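Local coordinates for alpha-Amylase (Thermotoga maritima, PDB 2B5D), which is a glycoside hydrolase of family 57, an alpha-amylase by name, built round a largely parallel beta-sheet flanked by helices, at residues 263-268 / 285-290. Sequence-based numbering, arbitrary orientation.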
ATOM      1  N   ARG A 263      -3.805 -14.390 -22.693  1.00 67.49           N
ATOM      2  CA  ARG A 263      -2.573 -15.094 -23.014  1.00 67.25           C
ATOM      3  C   ARG A 263      -1.847 -14.321 -24.078  1.00 67.49           C
ATOM      4  O   ARG A 263      -2.400 -14.004 -25.139  1.00 67.54           O
ATOM      5  CB  ARG A 263      -2.818 -16.536 -23.449  1.00 67.31           C
ATOM      6  CG  ARG A 263      -3.149 -17.456 -22.286  1.00 66.93           C
ATOM      7  CD  ARG A 263      -1.896 -17.914 -21.573  1.00 67.08           C
ATOM      8  NE  ARG A 263      -1.989 -19.357 -21.483  1.00 68.15           N
ATOM      9  CZ  ARG A 263      -1.163 -20.219 -22.052  1.00 68.85           C
ATOM     10  NH1 ARG A 263      -1.414 -21.521 -21.929  1.00 72.10           N
ATOM     11  NH2 ARG A 263      -0.095 -19.804 -22.720  1.00 66.44           N
ATOM     12  N   ASP A 264      -0.596 -14.013 -23.779  1.00 67.46           N
ATOM     13  CA  ASP A 264       0.167 -13.079 -24.573  1.00 67.97           C
ATOM     14  C   ASP A 264       1.626 -13.454 -24.394  1.00 68.14           C
ATOM     15  O   ASP A 264       2.009 -13.920 -23.333  1.00 68.24           O
ATOM     16  CB  ASP A 264      -0.120 -11.641 -24.090  1.00 67.01           C
ATOM     17  CG  ASP A 264       0.368 -10.589 -25.057  1.00 65.83           C
ATOM     18  OD1 ASP A 264       1.590 -10.348 -25.100  1.00 63.03           O
ATOM     19  OD2 ASP A 264      -0.472  -9.975 -25.760  1.00 65.44           O
ATOM     20  N   ILE A 265       2.430 -13.262 -25.435  1.00 69.42           N
ATOM     21  CA  ILE A 265       3.837 -13.680 -25.405  1.00 70.48           C
ATOM     22  C   ILE A 265       4.687 -12.874 -24.418  1.00 71.77           C
ATOM     23  O   ILE A 265       5.809 -13.265 -24.104  1.00 71.97           O
ATOM     24  CB  ILE A 265       4.484 -13.654 -26.798  1.00 70.18           C
ATOM     25  CG1 ILE A 265       4.478 -12.230 -27.359  1.00 68.76           C
ATOM     26  CG2 ILE A 265       3.784 -14.647 -27.679  1.00 69.08           C
ATOM     27  CD1 ILE A 265       5.406 -12.017 -28.515  1.00 67.06           C
ATOM     28  N   GLY A 266       4.139 -11.762 -23.936  1.00 73.16           N
ATOM     29  CA  GLY A 266       4.824 -10.908 -22.985  1.00 74.78           C
ATOM     30  C   GLY A 266       4.820 -11.544 -21.618  1.00 76.24           C
ATOM     31  O   GLY A 266       5.529 -11.096 -20.733  1.00 76.41           O
ATOM     32  N   PHE A 267       4.015 -12.593 -21.449  1.00 77.68           N
ATOM     33  CA  PHE A 267       3.934 -13.323 -20.187  1.00 78.95           C
ATOM     34  C   PHE A 267       4.555 -14.715 -20.333  1.00 80.10           C
ATOM     35  O   PHE A 267       4.938 -15.349 -19.338  1.00 79.99           O
ATOM     36  CB  PHE A 267       2.479 -13.432 -19.726  1.00 78.96           C
ATOM     37  CG  PHE A 267       1.866 -12.114 -19.313  1.00 79.50           C
ATOM     38  CD1 PHE A 267       1.276 -11.271 -20.257  1.00 79.33           C
ATOM     39  CD2 PHE A 267       1.876 -11.712 -17.975  1.00 80.48           C
ATOM     40  CE1 PHE A 267       0.707 -10.059 -19.877  1.00 78.30           C
ATOM     41  CE2 PHE A 267       1.305 -10.486 -17.583  1.00 79.50           C
ATOM     42  CZ  PHE A 267       0.717  -9.666 -18.541  1.00 79.15           C
ATOM     43  N   ASP A 268       4.671 -15.160 -21.585  1.00 81.26           N
ATOM     44  CA  ASP A 268       5.098 -16.517 -21.915  1.00 82.19           C
ATOM     45  C   ASP A 268       6.519 -16.600 -22.441  1.00 82.84           C
ATOM     46  O   ASP A 268       7.284 -17.471 -22.029  1.00 82.74           O
ATOM     47  CB  ASP A 268       4.150 -17.139 -22.942  1.00 81.99           C
ATOM     48  CG  ASP A 268       2.742 -17.296 -22.412  1.00 82.67           C
ATOM     49  OD1 ASP A 268       1.821 -17.491 -23.243  1.00 82.63           O
ATOM     50  OD2 ASP A 268       2.556 -17.212 -21.171  1.00 82.36           O
ATOM     51  N   ILE A 285       3.935  -7.300 -19.402  1.00 80.46           N
ATOM     52  CA  ILE A 285       2.662  -6.712 -19.834  1.00 78.42           C
ATOM     53  C   ILE A 285       2.257  -7.344 -21.161  1.00 77.00           C
ATOM     54  O   ILE A 285       3.030  -8.119 -21.731  1.00 76.60           O
ATOM     55  CB  ILE A 285       2.757  -5.170 -20.029  1.00 78.59           C
ATOM     56  CG1 ILE A 285       3.780  -4.825 -21.122  1.00 77.46           C
ATOM     57  CG2 ILE A 285       3.011  -4.443 -18.686  1.00 78.17           C
ATOM     58  CD1 ILE A 285       3.715  -3.395 -21.580  1.00 77.61           C
ATOM     59  N   ASN A 286       1.056  -6.998 -21.643  1.00 75.27           N
ATOM     60  CA  ASN A 286       0.543  -7.462 -22.943  1.00 73.28           C
ATOM     61  C   ASN A 286       1.251  -6.780 -24.107  1.00 71.88           C
ATOM     62  O   ASN A 286       1.587  -5.588 -24.041  1.00 72.04           O
ATOM     63  CB  ASN A 286      -0.984  -7.275 -23.051  1.00 73.15           C
ATOM     64  CG  ASN A 286      -1.778  -8.357 -22.299  1.00 73.51           C
ATOM     65  OD1 ASN A 286      -2.907  -8.132 -21.872  1.00 75.75           O
ATOM     66  ND2 ASN A 286      -1.191  -9.532 -22.142  1.00 74.60           N
ATOM     67  N   THR A 287       1.481  -7.559 -25.162  1.00 70.25           N
ATOM     68  CA  THR A 287       2.190  -7.098 -26.356  1.00 68.26           C
ATOM     69  C   THR A 287       1.222  -6.857 -27.508  1.00 67.06           C
ATOM     70  O   THR A 287       1.455  -6.004 -28.371  1.00 66.04           O
ATOM     71  CB  THR A 287       3.273  -8.130 -26.819  1.00 68.23           C
ATOM     72  OG1 THR A 287       2.651  -9.384 -27.128  1.00 67.46           O
ATOM     73  CG2 THR A 287       4.319  -8.366 -25.746  1.00 67.39           C
ATOM     74  N   GLY A 288       0.145  -7.638 -27.537  1.00 66.30           N
ATOM     75  CA  GLY A 288      -0.805  -7.557 -28.637  1.00 65.53           C
ATOM     76  C   GLY A 288      -0.723  -8.744 -29.566  1.00 64.91           C
ATOM     77  O   GLY A 288      -1.598  -8.957 -30.409  1.00 64.82           O
ATOM     78  N   ILE A 289       0.343  -9.518 -29.428  1.00 64.74           N
ATOM     79  CA  ILE A 289       0.414 -10.780 -30.139  1.00 63.84           C
ATOM     80  C   ILE A 289       0.166 -11.976 -29.220  1.00 62.97           C
ATOM     81  O   ILE A 289       0.938 -12.260 -28.289  1.00 62.53           O
ATOM     82  CB  ILE A 289       1.619 -10.914 -31.169  1.00 64.53           C
ATOM     83  CG1 ILE A 289       2.039 -12.391 -31.352  1.00 64.75           C
ATOM     84  CG2 ILE A 289       2.772  -9.886 -30.942  1.00 64.04           C
ATOM     85  CD1 ILE A 289       3.175 -12.796 -30.560  1.00 68.89           C
ATOM     86  N   LYS A 290      -0.955 -12.637 -29.516  1.00 61.80           N
ATOM     87  CA  LYS A 290      -1.589 -13.650 -28.671  1.00 60.67           C
ATOM     88  C   LYS A 290      -1.973 -14.873 -29.511  1.00 59.85           C
ATOM     89  O   LYS A 290      -2.562 -14.726 -30.584  1.00 60.30           O
ATOM     90  CB  LYS A 290      -2.868 -13.079 -28.035  1.00 60.81           C
ATOM     91  CG  LYS A 290      -2.824 -11.640 -27.549  1.00 59.27           C
ATOM     92  CD  LYS A 290      -3.995 -11.409 -26.633  1.00 59.89           C
ATOM     93  CE  LYS A 290      -4.368  -9.949 -26.523  1.00 61.98           C
ATOM     94  NZ  LYS A 290      -3.682  -9.273 -25.401  1.00 64.03           N
TER
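The Phe267 ring takes Ile285 N over one face and the Asn286 amide at its edge, ND2 lying 3.0 Å from CE1 near the ring plane with the two planes 69° apart. The same ND2 also touches Asp264 CB. The Asp264 carboxylate, swung anti to the backbone N (chi1 -166°), reaches into the turn at Thr287-Gly288. Its OD1 accepts from Thr287 N at 2.8 Å, well above the carboxylate plane; Thr287 OG1 also donates to it, though the modelled separation is doubtfully short. The anti lone pair of OD1 takes Gly266 N at 3.1 Å, an N-cap bond at the start of the weakly bonded helical turn 265-268. OD2 turns its syn lone pair to Gly288 N at 3.0 Å and forms a salt bridge with Lys290 NZ at 3.3 Å, its hydrogen bond weak. Thr287 OG1 in turn accepts from Ile289 N, closing an ST turn, while Ile265 CG1 lies 3.4 Å from that hydroxyl oxygen. Gly266 CA approaches Ile285 O at 3.5 Å as a CA-H...O contact. From helix 68-91, Leu84 touches Ile265 and Thr287, and Glu88 touches Ile265 and Ile289. One buried carboxylate thus caps a helical turn and ties down a turn from the loop before helix 309-338; its several N-H donors and the ammonium probably stabilise the negative charge.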